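Local coordinates for protein putative alcohol dehydrogenase (Sinorhizobium meliloti, PDB 4J6F) that probably oxidises alcohols as a nicotinamide-dependent, zinc-type oxidoreductase of the medium-chain dehydrogenase superfamily, at residues 67-72 / 113-118; 131-136 / 180-185; 32-37 / 163-168; 359-364 / 377-382; 185-190 / 350-355. One frame throughout, in Å; residues are numbered along the deposited sequence.

Contact 1. Residues 67-72 / 113-118; sequences KVTACG and DTVGHI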
# COMPACT_ATOMS: atom_id res chain seq x y z
N LYS A 67 0.66 -23.61 33.92
CA LYS A 67 -0.29 -23.05 34.85
C LYS A 67 -0.31 -21.54 34.64
O LYS A 67 0.68 -20.84 34.96
CB LYS A 67 0.07 -23.43 36.29
CG LYS A 67 -0.71 -22.63 37.31
CD LYS A 67 -1.09 -23.42 38.55
CE LYS A 67 -2.18 -22.67 39.29
NZ LYS A 67 -2.01 -22.88 40.75
N VAL A 68 -1.41 -21.02 34.09
CA VAL A 68 -1.49 -19.61 33.71
C VAL A 68 -1.44 -18.71 34.93
O VAL A 68 -2.17 -18.92 35.88
CB VAL A 68 -2.77 -19.27 32.93
CG1 VAL A 68 -2.62 -17.92 32.26
CG2 VAL A 68 -3.09 -20.35 31.91
N THR A 69 -0.59 -17.71 34.88
CA THR A 69 -0.48 -16.80 36.01
C THR A 69 -1.00 -15.42 35.66
O THR A 69 -1.46 -14.69 36.54
CB THR A 69 0.94 -16.73 36.55
OG1 THR A 69 1.84 -16.52 35.45
CG2 THR A 69 1.30 -18.06 37.26
N ALA A 70 -0.95 -15.11 34.35
CA ALA A 70 -1.43 -13.83 33.79
C ALA A 70 -1.77 -13.97 32.31
O ALA A 70 -1.16 -14.78 31.62
CB ALA A 70 -0.38 -12.74 33.98
N CYS A 71 -2.74 -13.20 31.83
CA CYS A 71 -3.08 -13.14 30.41
C CYS A 71 -3.60 -11.76 29.99
O CYS A 71 -4.59 -11.27 30.55
CB CYS A 71 -4.12 -14.21 30.03
SG CYS A 71 -4.32 -14.35 28.24
N GLY A 72 -2.96 -11.14 29.01
CA GLY A 72 -3.28 -9.77 28.64
C GLY A 72 -4.39 -9.69 27.62
O GLY A 72 -4.49 -10.54 26.75
N ASP A 113 -2.08 -13.16 25.23
CA ASP A 113 -0.85 -12.78 25.93
C ASP A 113 -0.63 -13.53 27.23
O ASP A 113 -0.68 -12.95 28.31
CB ASP A 113 -0.85 -11.28 26.19
CG ASP A 113 -0.94 -10.48 24.92
OD1 ASP A 113 -0.62 -11.04 23.86
OD2 ASP A 113 -1.36 -9.30 24.98
N THR A 114 -0.38 -14.83 27.11
CA THR A 114 -0.33 -15.72 28.26
C THR A 114 1.07 -15.85 28.85
O THR A 114 2.06 -16.06 28.13
CB THR A 114 -0.88 -17.10 27.88
OG1 THR A 114 -2.15 -16.95 27.25
CG2 THR A 114 -1.04 -17.98 29.09
N VAL A 115 1.15 -15.72 30.17
CA VAL A 115 2.37 -16.07 30.90
C VAL A 115 2.00 -17.18 31.90
O VAL A 115 0.91 -17.15 32.48
CB VAL A 115 2.98 -14.85 31.62
CG1 VAL A 115 4.16 -15.27 32.50
CG2 VAL A 115 3.43 -13.79 30.63
N GLY A 116 2.90 -18.14 32.10
CA GLY A 116 2.69 -19.18 33.11
C GLY A 116 3.90 -20.04 33.44
O GLY A 116 5.02 -19.74 33.02
N HIS A 117 3.66 -21.11 34.19
CA HIS A 117 4.70 -22.05 34.64
C HIS A 117 4.43 -23.45 34.08
O HIS A 117 3.33 -23.98 34.22
CB HIS A 117 4.78 -22.05 36.17
CG HIS A 117 5.18 -20.72 36.73
ND1 HIS A 117 6.44 -20.48 37.24
CD2 HIS A 117 4.52 -19.54 36.80
CE1 HIS A 117 6.52 -19.22 37.63
NE2 HIS A 117 5.37 -18.62 37.37
N ILE A 118 5.42 -24.02 33.40
CA ILE A 118 5.27 -25.35 32.83
C ILE A 118 5.13 -26.34 33.96
O ILE A 118 6.00 -26.43 34.82
CB ILE A 118 6.47 -25.74 31.96
CG1 ILE A 118 6.68 -24.71 30.84
CG2 ILE A 118 6.30 -27.16 31.42
CD1 ILE A 118 7.72 -25.12 29.82
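Val115 O receives two backbone N-H groups from the partner strand, that of Thr69 at 2.9 Å and, weakly, that of Ala70 at 3.3 Å. This is a classic beta bulge, and it shifts the antiparallel pairing by one residue. Val115 N in turn bonds to Ala70 O at 2.9 Å. Lys67 and His117 form a hydrogen-bonded pair on the far side of the bulge, with Lys67 N to His117 O at 2.7 Å and His117 N to Lys67 O at 3.1 Å. At the other end Gly72 N reaches Asp113 O at 3.0 Å.

Two side-chain touches flank the backbone pairing. Val68 CG1 meets Thr114 CG2 at 3.5 Å, the side chains crossing at about a right angle. Thr69 CG2 comes to the edge of the imidazole, 3.6 Å from His117 CD2. With Thr69 OG1 set between backbone N and carbonyl carbon (chi1 49°), that hydroxyl and His117 NE2 both bond to Asp182 OD2.

Strand 133-140 pairs with the outer side of 113-118. Strands 165-169 and 376-380 pair with 63-72, and helix 182-185 packs on Ala70 and Val115.

Contact 2. Residues 131-136 / 180-185; sequences GERVMV and LTDIEL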
# COMPACT_ATOMS: atom_id res chain seq x y z
N GLY A 131 8.72 -26.36 35.61
CA GLY A 131 9.05 -25.33 36.59
C GLY A 131 9.45 -23.99 36.01
O GLY A 131 9.56 -23.01 36.74
N GLU A 132 9.65 -23.95 34.69
CA GLU A 132 10.07 -22.74 33.99
C GLU A 132 8.94 -21.72 33.89
O GLU A 132 7.77 -22.09 33.74
CB GLU A 132 10.56 -23.07 32.60
CG GLU A 132 12.04 -23.39 32.54
CD GLU A 132 12.45 -24.03 31.23
OE1 GLU A 132 11.74 -23.86 30.21
OE2 GLU A 132 13.49 -24.71 31.22
N ARG A 133 9.31 -20.45 33.98
CA ARG A 133 8.38 -19.34 33.79
C ARG A 133 8.45 -18.95 32.31
O ARG A 133 9.50 -18.51 31.81
CB ARG A 133 8.77 -18.18 34.71
CG ARG A 133 7.70 -17.10 34.88
CD ARG A 133 7.79 -16.01 33.81
NE ARG A 133 9.10 -15.32 33.73
CZ ARG A 133 9.39 -14.14 34.28
NH1 ARG A 133 10.60 -13.62 34.13
NH2 ARG A 133 8.46 -13.46 34.96
N VAL A 134 7.34 -19.14 31.61
CA VAL A 134 7.31 -18.87 30.17
C VAL A 134 6.32 -17.80 29.73
O VAL A 134 5.22 -17.65 30.28
CB VAL A 134 7.07 -20.15 29.34
CG1 VAL A 134 8.22 -21.12 29.55
CG2 VAL A 134 5.73 -20.79 29.67
N MSE A 135 6.75 -17.05 28.72
CA MSE A 135 5.89 -16.18 27.96
C MSE A 135 5.52 -16.92 26.72
O MSE A 135 6.40 -17.35 25.97
CB MSE A 135 6.71 -14.96 27.60
CG MSE A 135 5.84 -13.87 27.02
SE MSE A 135 7.05 -12.54 26.24
CE MSE A 135 6.16 -12.32 24.50
N VAL A 136 4.22 -17.10 26.49
CA VAL A 136 3.70 -17.79 25.32
C VAL A 136 3.77 -16.91 24.06
O VAL A 136 3.33 -15.76 24.07
CB VAL A 136 2.24 -18.19 25.53
CG1 VAL A 136 1.61 -18.67 24.24
CG2 VAL A 136 2.14 -19.25 26.61
N LEU A 180 11.13 -9.16 35.30
CA LEU A 180 9.75 -8.71 35.32
C LEU A 180 8.79 -9.73 35.91
O LEU A 180 8.97 -10.94 35.76
CB LEU A 180 9.28 -8.36 33.92
CG LEU A 180 10.00 -7.32 33.04
CD1 LEU A 180 9.31 -7.27 31.68
CD2 LEU A 180 10.08 -5.93 33.66
N THR A 181 7.77 -9.21 36.59
CA THR A 181 6.58 -9.96 37.02
C THR A 181 5.92 -10.73 35.88
O THR A 181 5.97 -10.31 34.73
CB THR A 181 5.51 -8.97 37.50
OG1 THR A 181 6.14 -7.92 38.22
CG2 THR A 181 4.53 -9.61 38.41
N ASP A 182 5.29 -11.85 36.22
CA ASP A 182 4.43 -12.57 35.29
C ASP A 182 3.40 -11.61 34.68
O ASP A 182 3.23 -11.58 33.45
CB ASP A 182 3.74 -13.76 35.96
CG ASP A 182 4.74 -14.80 36.49
OD1 ASP A 182 5.97 -14.59 36.37
OD2 ASP A 182 4.28 -15.83 37.04
N ILE A 183 2.74 -10.81 35.52
CA ILE A 183 1.80 -9.80 35.02
C ILE A 183 2.44 -8.82 34.03
O ILE A 183 1.86 -8.52 32.99
CB ILE A 183 1.11 -9.02 36.16
CG1 ILE A 183 0.16 -9.93 36.97
CG2 ILE A 183 0.35 -7.82 35.60
CD1 ILE A 183 -0.31 -9.38 38.29
N GLU A 184 3.65 -8.35 34.34
CA GLU A 184 4.34 -7.37 33.51
C GLU A 184 4.67 -7.97 32.15
O GLU A 184 4.49 -7.35 31.11
CB GLU A 184 5.61 -6.87 34.20
CG GLU A 184 5.32 -6.05 35.46
CD GLU A 184 6.56 -5.44 36.09
OE1 GLU A 184 6.49 -4.24 36.45
OE2 GLU A 184 7.59 -6.14 36.25
N LEU A 185 5.13 -9.21 32.19
CA LEU A 185 5.48 -9.96 30.99
C LEU A 185 4.27 -10.24 30.10
O LEU A 185 4.42 -10.41 28.90
CB LEU A 185 6.11 -11.27 31.43
CG LEU A 185 7.20 -11.88 30.56
CD1 LEU A 185 8.24 -10.84 30.17
CD2 LEU A 185 7.83 -13.02 31.34
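Arg133 reaches from its strand across to the start of helix 182-185, and one nitrogen of its guanidinium does the polar work. Arg133 NH2 donates to Leu180 O at 2.7 Å, with the acceptor lying in the guanidinium plane, and to Asp182 OD1 at 3.1 Å in a salt bridge. The second bond is less straight (149° at the hydrogen). Asp182 OD1 sits tilted from the guanidinium plane and is met nearly along its own C-O axis. The carboxylate is not coplanar with its partner: the two planes stand 58° apart. The other oxygen, Asp182 OD2, bonds to Thr69 OG1 and His117 NE2, so the aspartate links strands 63-72 and 113-121 to the arginine.

The side chains of Arg133 and Leu185 come at each other from opposite directions, and Leu185 CD2 lies over one guanidinium face, 3.5 Å from Arg133 CZ. Arg133 leaves its strand with CG anti to the backbone N (chi1 -165°) and then bends at chi2 and chi3, which turns one face to this methyl and the NH2 edge to the helix start. Deeper in, Met135, present as selenomethionine, lays its CG 4.3 Å from Leu185 CG.

Leu185 N closes the helical turn on Thr181 O. This is plain structural packing: salt bridge and leucine hold short helix 182-185 against the large mixed sheet of the GroES-like catalytic domain. In that sheet, strands 113-121 and 173-175 both pair with strand 133-140, and Val115 touches Arg133, Asp182 and Leu185 alike.

Contact 3. Residues 32-37 / 163-168; sequences KTMTAV and AEYMAL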
# COMPACT_ATOMS: atom_id res chain seq x y z
N LYS A 32 -7.98 -32.42 37.39
CA LYS A 32 -8.54 -32.95 36.14
C LYS A 32 -9.56 -32.00 35.49
O LYS A 32 -9.79 -32.06 34.28
CB LYS A 32 -9.10 -34.37 36.34
CG LYS A 32 -8.09 -35.42 36.83
CD LYS A 32 -6.85 -35.59 35.93
CE LYS A 32 -6.30 -37.02 35.89
NZ LYS A 32 -6.06 -37.62 37.24
N THR A 33 -10.14 -31.10 36.28
CA THR A 33 -10.97 -30.03 35.74
C THR A 33 -10.46 -28.67 36.22
O THR A 33 -9.74 -28.57 37.21
CB THR A 33 -12.47 -30.21 36.06
OG1 THR A 33 -12.69 -30.14 37.47
CG2 THR A 33 -13.00 -31.54 35.52
N MSE A 34 -10.84 -27.61 35.50
CA MSE A 34 -10.37 -26.26 35.82
C MSE A 34 -11.42 -25.21 35.57
O MSE A 34 -12.49 -25.48 34.99
CB MSE A 34 -9.13 -25.94 34.97
CG MSE A 34 -9.45 -26.08 33.48
SE MSE A 34 -8.03 -25.29 32.38
CE MSE A 34 -8.66 -25.68 30.55
N THR A 35 -11.10 -24.00 36.01
CA THR A 35 -11.91 -22.82 35.78
C THR A 35 -11.44 -22.14 34.50
O THR A 35 -10.24 -22.08 34.22
CB THR A 35 -11.75 -21.87 36.98
OG1 THR A 35 -12.36 -22.46 38.13
CG2 THR A 35 -12.40 -20.55 36.72
N ALA A 36 -12.39 -21.66 33.70
CA ALA A 36 -12.07 -20.95 32.46
C ALA A 36 -13.24 -20.12 32.02
O ALA A 36 -14.40 -20.46 32.31
CB ALA A 36 -11.68 -21.92 31.35
N VAL A 37 -12.95 -19.04 31.31
CA VAL A 37 -13.98 -18.23 30.69
C VAL A 37 -14.13 -18.73 29.27
O VAL A 37 -13.18 -18.70 28.50
CB VAL A 37 -13.65 -16.74 30.75
CG1 VAL A 37 -14.59 -15.95 29.84
CG2 VAL A 37 -13.74 -16.24 32.19
N ALA A 163 -7.94 -19.14 31.28
CA ALA A 163 -8.15 -20.41 31.96
C ALA A 163 -7.01 -20.59 32.96
O ALA A 163 -6.06 -19.78 32.96
CB ALA A 163 -8.14 -21.53 30.94
N GLU A 164 -7.09 -21.62 33.81
CA GLU A 164 -6.03 -21.91 34.81
C GLU A 164 -4.84 -22.66 34.20
O GLU A 164 -3.72 -22.58 34.72
CB GLU A 164 -6.58 -22.68 36.00
CG GLU A 164 -7.58 -21.89 36.83
CD GLU A 164 -8.22 -22.70 37.95
OE1 GLU A 164 -8.66 -23.86 37.73
OE2 GLU A 164 -8.30 -22.16 39.07
N TYR A 165 -5.08 -23.38 33.11
CA TYR A 165 -4.05 -24.18 32.44
C TYR A 165 -4.17 -24.06 30.94
O TYR A 165 -5.26 -23.87 30.41
CB TYR A 165 -4.15 -25.65 32.86
CG TYR A 165 -3.94 -25.85 34.33
CD1 TYR A 165 -2.65 -25.95 34.86
CD2 TYR A 165 -5.02 -25.92 35.21
CE1 TYR A 165 -2.44 -26.11 36.21
CE2 TYR A 165 -4.81 -26.09 36.58
CZ TYR A 165 -3.52 -26.18 37.06
OH TYR A 165 -3.30 -26.36 38.40
N MSE A 166 -3.05 -24.19 30.24
CA MSE A 166 -3.07 -24.08 28.78
C MSE A 166 -2.07 -25.02 28.19
O MSE A 166 -0.93 -25.13 28.69
CB MSE A 166 -2.76 -22.64 28.39
CG MSE A 166 -2.99 -22.36 26.92
SE MSE A 166 -2.23 -20.59 26.53
CE MSE A 166 -1.99 -20.83 24.59
N ALA A 167 -2.49 -25.71 27.13
CA ALA A 167 -1.59 -26.54 26.32
C ALA A 167 -1.02 -25.70 25.19
O ALA A 167 -1.71 -24.82 24.68
CB ALA A 167 -2.34 -27.74 25.76
N LEU A 168 0.22 -25.95 24.79
CA LEU A 168 0.83 -25.25 23.65
C LEU A 168 2.13 -25.92 23.25
O LEU A 168 2.76 -26.56 24.08
CB LEU A 168 1.11 -23.79 23.97
CG LEU A 168 2.13 -23.52 25.07
CD1 LEU A 168 3.03 -22.36 24.67
CD2 LEU A 168 1.42 -23.25 26.38
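Glu164 OE1 takes the backbone N-H of Thr35 at 3.0 Å, an almost straight bond (173° at the hydrogen) that arrives from above the carboxylate plane. The contact joins two sheets of the GroES-like catalytic fold of medium-chain dehydrogenases: strand 33-39, the middle strand of a small antiparallel sheet, touches the lead-in to strand 165-169, which belongs to the large mixed sheet. The backbones meet in a single bridge, between Ala36 and Ala163. Next to it Glu164 N returns a bond to Thr35 O at 3.2 Å, so Glu164 grips both the N-H and the carbonyl of Thr35, one with its side chain and the other with its backbone. The glutamate runs extended beyond CG, and its side chain crosses that of Thr35 at a slant.

Met34, modelled as selenomethionine, carries the apolar part. Its CG sits between the backbone N and the carbonyl carbon (chi1 57°), and from there the chain runs straight out to place Met34 SE against the start of the second strand, 3.6 Å from Tyr165 N and 3.9 Å from Tyr165 CB. The selenium also makes a Met-aromatic contact at the edge of the Tyr165 ring, 5.5 Å from its centroid.

Strand 48-51 flanks the first segment through Tyr50, which touches Thr35, and Lys67 of strand 63-72 touches Tyr165. Where the backbones come together, the two alanine methyls meet, Ala36 CB lying 3.6 Å from Ala163 CB.

Contact 4. Residues 359-364 / 377-382; sequences SEFHRA and LVVVPD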
# COMPACT_ATOMS: atom_id res chain seq x y z
N SER A 359 -12.43 -14.42 37.49
CA SER A 359 -13.82 -14.45 37.90
C SER A 359 -14.57 -13.16 37.62
O SER A 359 -15.79 -13.11 37.72
CB SER A 359 -13.92 -14.77 39.39
OG SER A 359 -13.25 -13.79 40.14
N GLU A 360 -13.87 -12.10 37.26
CA GLU A 360 -14.55 -10.84 36.96
C GLU A 360 -14.28 -10.36 35.52
O GLU A 360 -14.10 -9.15 35.25
CB GLU A 360 -14.21 -9.80 38.02
CG GLU A 360 -15.01 -10.01 39.30
CD GLU A 360 -14.38 -9.38 40.53
OE1 GLU A 360 -13.61 -8.41 40.39
OE2 GLU A 360 -14.66 -9.88 41.65
N PHE A 361 -14.29 -11.32 34.60
CA PHE A 361 -14.06 -11.06 33.19
C PHE A 361 -15.01 -10.04 32.55
O PHE A 361 -14.60 -9.26 31.69
CB PHE A 361 -14.05 -12.36 32.39
CG PHE A 361 -13.32 -12.23 31.09
CD1 PHE A 361 -11.95 -12.46 31.02
CD2 PHE A 361 -13.99 -11.81 29.93
CE1 PHE A 361 -11.28 -12.31 29.83
CE2 PHE A 361 -13.31 -11.66 28.73
CZ PHE A 361 -11.95 -11.91 28.68
N HIS A 362 -16.28 -10.05 32.95
CA HIS A 362 -17.25 -9.12 32.38
C HIS A 362 -16.87 -7.69 32.72
O HIS A 362 -16.91 -6.81 31.86
CB HIS A 362 -18.67 -9.48 32.82
CG HIS A 362 -19.19 -10.74 32.20
ND1 HIS A 362 -20.37 -10.80 31.50
CD2 HIS A 362 -18.67 -11.99 32.16
CE1 HIS A 362 -20.56 -12.04 31.06
NE2 HIS A 362 -19.54 -12.78 31.44
N ARG A 363 -16.45 -7.48 33.97
CA ARG A 363 -16.00 -6.16 34.40
C ARG A 363 -14.72 -5.79 33.65
O ARG A 363 -14.57 -4.65 33.20
CB ARG A 363 -15.78 -6.13 35.91
CG ARG A 363 -15.64 -4.74 36.50
CD ARG A 363 -15.29 -4.79 37.99
NE ARG A 363 -13.89 -4.42 38.22
CZ ARG A 363 -12.95 -5.24 38.68
NH1 ARG A 363 -11.70 -4.80 38.84
NH2 ARG A 363 -13.24 -6.49 38.99
N ALA A 364 -13.82 -6.76 33.50
CA ALA A 364 -12.56 -6.56 32.77
C ALA A 364 -12.77 -6.12 31.33
O ALA A 364 -12.13 -5.17 30.87
CB ALA A 364 -11.74 -7.83 32.80
N LEU A 377 -4.54 -4.16 29.92
CA LEU A 377 -5.22 -4.82 31.03
C LEU A 377 -4.84 -6.30 31.04
O LEU A 377 -4.70 -6.94 29.98
CB LEU A 377 -6.74 -4.62 30.94
CG LEU A 377 -7.25 -3.16 30.89
CD1 LEU A 377 -8.77 -3.13 30.97
CD2 LEU A 377 -6.67 -2.26 31.97
N VAL A 378 -4.61 -6.81 32.25
CA VAL A 378 -4.15 -8.19 32.46
C VAL A 378 -5.15 -8.99 33.29
O VAL A 378 -5.63 -8.52 34.34
CB VAL A 378 -2.79 -8.21 33.16
CG1 VAL A 378 -2.30 -9.64 33.33
CG2 VAL A 378 -1.78 -7.38 32.38
N VAL A 379 -5.47 -10.20 32.82
CA VAL A 379 -6.40 -11.09 33.54
C VAL A 379 -5.65 -12.20 34.27
O VAL A 379 -4.85 -12.92 33.67
CB VAL A 379 -7.43 -11.70 32.59
CG1 VAL A 379 -8.27 -12.72 33.32
CG2 VAL A 379 -8.32 -10.60 32.02
N VAL A 380 -5.90 -12.31 35.58
CA VAL A 380 -5.25 -13.31 36.44
C VAL A 380 -6.25 -14.36 36.94
O VAL A 380 -7.33 -13.99 37.37
CB VAL A 380 -4.58 -12.62 37.64
CG1 VAL A 380 -4.17 -13.64 38.70
CG2 VAL A 380 -3.39 -11.81 37.16
N PRO A 381 -5.90 -15.66 36.88
CA PRO A 381 -6.81 -16.68 37.40
C PRO A 381 -7.09 -16.59 38.90
O PRO A 381 -6.16 -16.37 39.69
CB PRO A 381 -6.11 -17.99 37.05
CG PRO A 381 -5.35 -17.65 35.81
CD PRO A 381 -4.81 -16.27 36.09
N ASP A 382 -8.38 -16.73 39.23
CA ASP A 382 -8.99 -16.76 40.58
C ASP A 382 -10.45 -16.32 40.48
O ASP A 382 -10.75 -15.14 40.33
CB ASP A 382 -8.25 -15.87 41.58
CG ASP A 382 -7.34 -16.67 42.52
OD1 ASP A 382 -7.09 -17.87 42.25
OD2 ASP A 382 -6.86 -16.09 43.52
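This is helix-on-strand packing inside a beta-alpha-beta unit: helix 361-370 connects strand 352-357 to the parallel strand 376-380, and its first turn rests on that last strand near the C terminus. Val379 is the middle of the apolar interface. Its CG2 methyl, anti to the carbonyl carbon, lies 4.1 Å from Phe361 CE1 and approaches the ring obliquely, the two side chains crossing at about a right angle. The same methyl is 4.5 Å from Ala364 CB, one helical turn further on. Leu377 adds a touch on the backbone, its CD1 methyl 3.9 Å from Ala364 O. The phenyl ring of Phe361 also packs edge-to-face with Tyr162, and Met73 touches both Phe361 and Ala364.

At the other end, just before the helix, Ser359 meets the final residue of the chain. Asp382 is poorly ordered, so this polar link is less certain than the core packing. Ser359 N makes a long, weak bond to Asp382 O at 3.4 Å. The hydroxyl does better: Ser359 OG donates to Asp382 O at 2.8 Å, in the carbonyl plane and on a lone pair.

Contact 5. Residues 185-190 / 350-355; sequences LATFCC and PLVGGV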
# COMPACT_ATOMS: atom_id res chain seq x y z
N LEU A 185 5.13 -9.21 32.19
CA LEU A 185 5.48 -9.96 30.99
C LEU A 185 4.27 -10.24 30.10
O LEU A 185 4.42 -10.41 28.90
CB LEU A 185 6.11 -11.27 31.43
CG LEU A 185 7.20 -11.88 30.56
CD1 LEU A 185 8.24 -10.84 30.17
CD2 LEU A 185 7.83 -13.02 31.34
N ALA A 186 3.08 -10.29 30.69
CA ALA A 186 1.86 -10.61 29.94
C ALA A 186 1.30 -9.44 29.12
O ALA A 186 0.23 -9.53 28.52
CB ALA A 186 0.79 -11.13 30.89
N THR A 187 2.02 -8.32 29.10
CA THR A 187 1.52 -7.15 28.42
C THR A 187 1.96 -7.14 26.96
O THR A 187 1.43 -6.38 26.17
CB THR A 187 1.95 -5.84 29.12
OG1 THR A 187 3.37 -5.63 28.97
CG2 THR A 187 1.62 -5.87 30.60
N PHE A 188 2.91 -8.00 26.60
CA PHE A 188 3.67 -7.79 25.36
C PHE A 188 3.19 -8.47 24.07
O PHE A 188 3.07 -7.80 23.05
CB PHE A 188 5.14 -8.13 25.57
CG PHE A 188 5.85 -7.19 26.51
CD1 PHE A 188 6.15 -5.90 26.13
CD2 PHE A 188 6.28 -7.63 27.75
CE1 PHE A 188 6.84 -5.05 26.98
CE2 PHE A 188 6.97 -6.79 28.60
CZ PHE A 188 7.26 -5.50 28.22
N CYS A 189 2.91 -9.76 24.08
CA CYS A 189 2.96 -10.55 22.84
C CYS A 189 2.08 -10.25 21.60
O CYS A 189 2.61 -10.13 20.52
CB CYS A 189 2.77 -12.02 23.20
SG CYS A 189 2.72 -13.12 21.79
N CYS A 190 0.77 -10.08 21.74
CA CYS A 190 -0.06 -9.72 20.60
C CYS A 190 0.21 -8.31 20.09
O CYS A 190 0.55 -8.15 18.92
CB CYS A 190 -1.55 -9.89 20.92
SG CYS A 190 -2.66 -9.49 19.54
N PRO A 350 7.07 -2.70 30.33
CA PRO A 350 5.67 -3.11 30.42
C PRO A 350 4.76 -1.97 30.84
O PRO A 350 5.15 -1.15 31.67
CB PRO A 350 5.69 -4.19 31.50
CG PRO A 350 6.82 -3.77 32.39
CD PRO A 350 7.86 -3.16 31.49
N LEU A 351 3.57 -1.91 30.27
CA LEU A 351 2.61 -0.88 30.63
C LEU A 351 1.37 -1.52 31.25
O LEU A 351 0.44 -1.92 30.56
CB LEU A 351 2.24 -0.06 29.39
CG LEU A 351 3.45 0.51 28.65
CD1 LEU A 351 3.05 1.07 27.30
CD2 LEU A 351 4.13 1.56 29.52
N VAL A 352 1.35 -1.64 32.57
CA VAL A 352 0.21 -2.29 33.19
C VAL A 352 -0.87 -1.26 33.53
O VAL A 352 -0.70 -0.44 34.42
CB VAL A 352 0.60 -3.12 34.42
CG1 VAL A 352 -0.63 -3.75 35.04
CG2 VAL A 352 1.57 -4.21 34.01
N GLY A 353 -1.98 -1.33 32.80
CA GLY A 353 -3.08 -0.39 32.97
C GLY A 353 -4.05 -0.82 34.05
O GLY A 353 -4.79 0.01 34.57
N GLY A 354 -4.06 -2.12 34.38
CA GLY A 354 -4.92 -2.64 35.44
C GLY A 354 -4.96 -4.15 35.45
O GLY A 354 -4.63 -4.79 34.45
N VAL A 355 -5.37 -4.72 36.57
CA VAL A 355 -5.35 -6.17 36.73
C VAL A 355 -6.70 -6.67 37.18
O VAL A 355 -7.29 -6.11 38.10
CB VAL A 355 -4.31 -6.56 37.78
CG1 VAL A 355 -4.31 -8.07 37.99
CG2 VAL A 355 -2.94 -6.05 37.37
O HOH W 1 3.30 -2.86 27.88
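Thr187 holds OG1 between its backbone N and carbonyl carbon (chi1 69°), which turns the hydroxyl to Pro350 and CG2 to Val352. Phe188 has CG anti to the carbonyl carbon (chi1 -67°), and this swings its ring across to the same proline. Thr187 OG1 lies 3.7 Å from Pro350 CB, while Thr187 CG2 meets Val352 CG2 at 3.8 Å, these last two side chains crossing at about a right angle. The far end of the ring does the touching in Phe188: CZ is 3.5 Å from Pro350 N and 3.9 Å from Pro350 CB, an oblique approach. Thr187 OG1 also sits over the centre of one face of that ring.

No direct hydrogen bond joins the segments. A water does, donating to Thr187 OG1 at 3.0 Å and accepting from Leu351 N at 2.6 Å. The hydroxyl is further bonded to Glu184 O, which ties it back to the preceding helical turn.

The type I turn from Leu185 to Phe188 leads into helix 189-201, and Pro350 into strand 352-357. Here the chain leaves for the parallel six-stranded sheet and returns from it, the double crossing between catalytic and Rossmann-type domains characteristic of medium-chain dehydrogenases.

Starting from the N terminus, 32-37 opens contact 3, which closes only at 163-168 and joins the small antiparallel sheet to the large mixed one. Contact 1 is nested inside that loop, bringing 113-118 back onto 67-72. Contact 2 opens at 131-136, within contact 3, but closes beyond it at 180-185, so the two cross. Leu185 belongs to both contact 2 and contact 5. From there contact 5 spans the whole parallel sheet before it shuts at 350-355, and contact 4 follows as a short closure between 359-364 and 377-382. Strand 376-380 finally pairs with both 63-72 and 352-357, linking contacts 1, 4 and 5 within the mixed sheet that contacts 2 and 3 also reach.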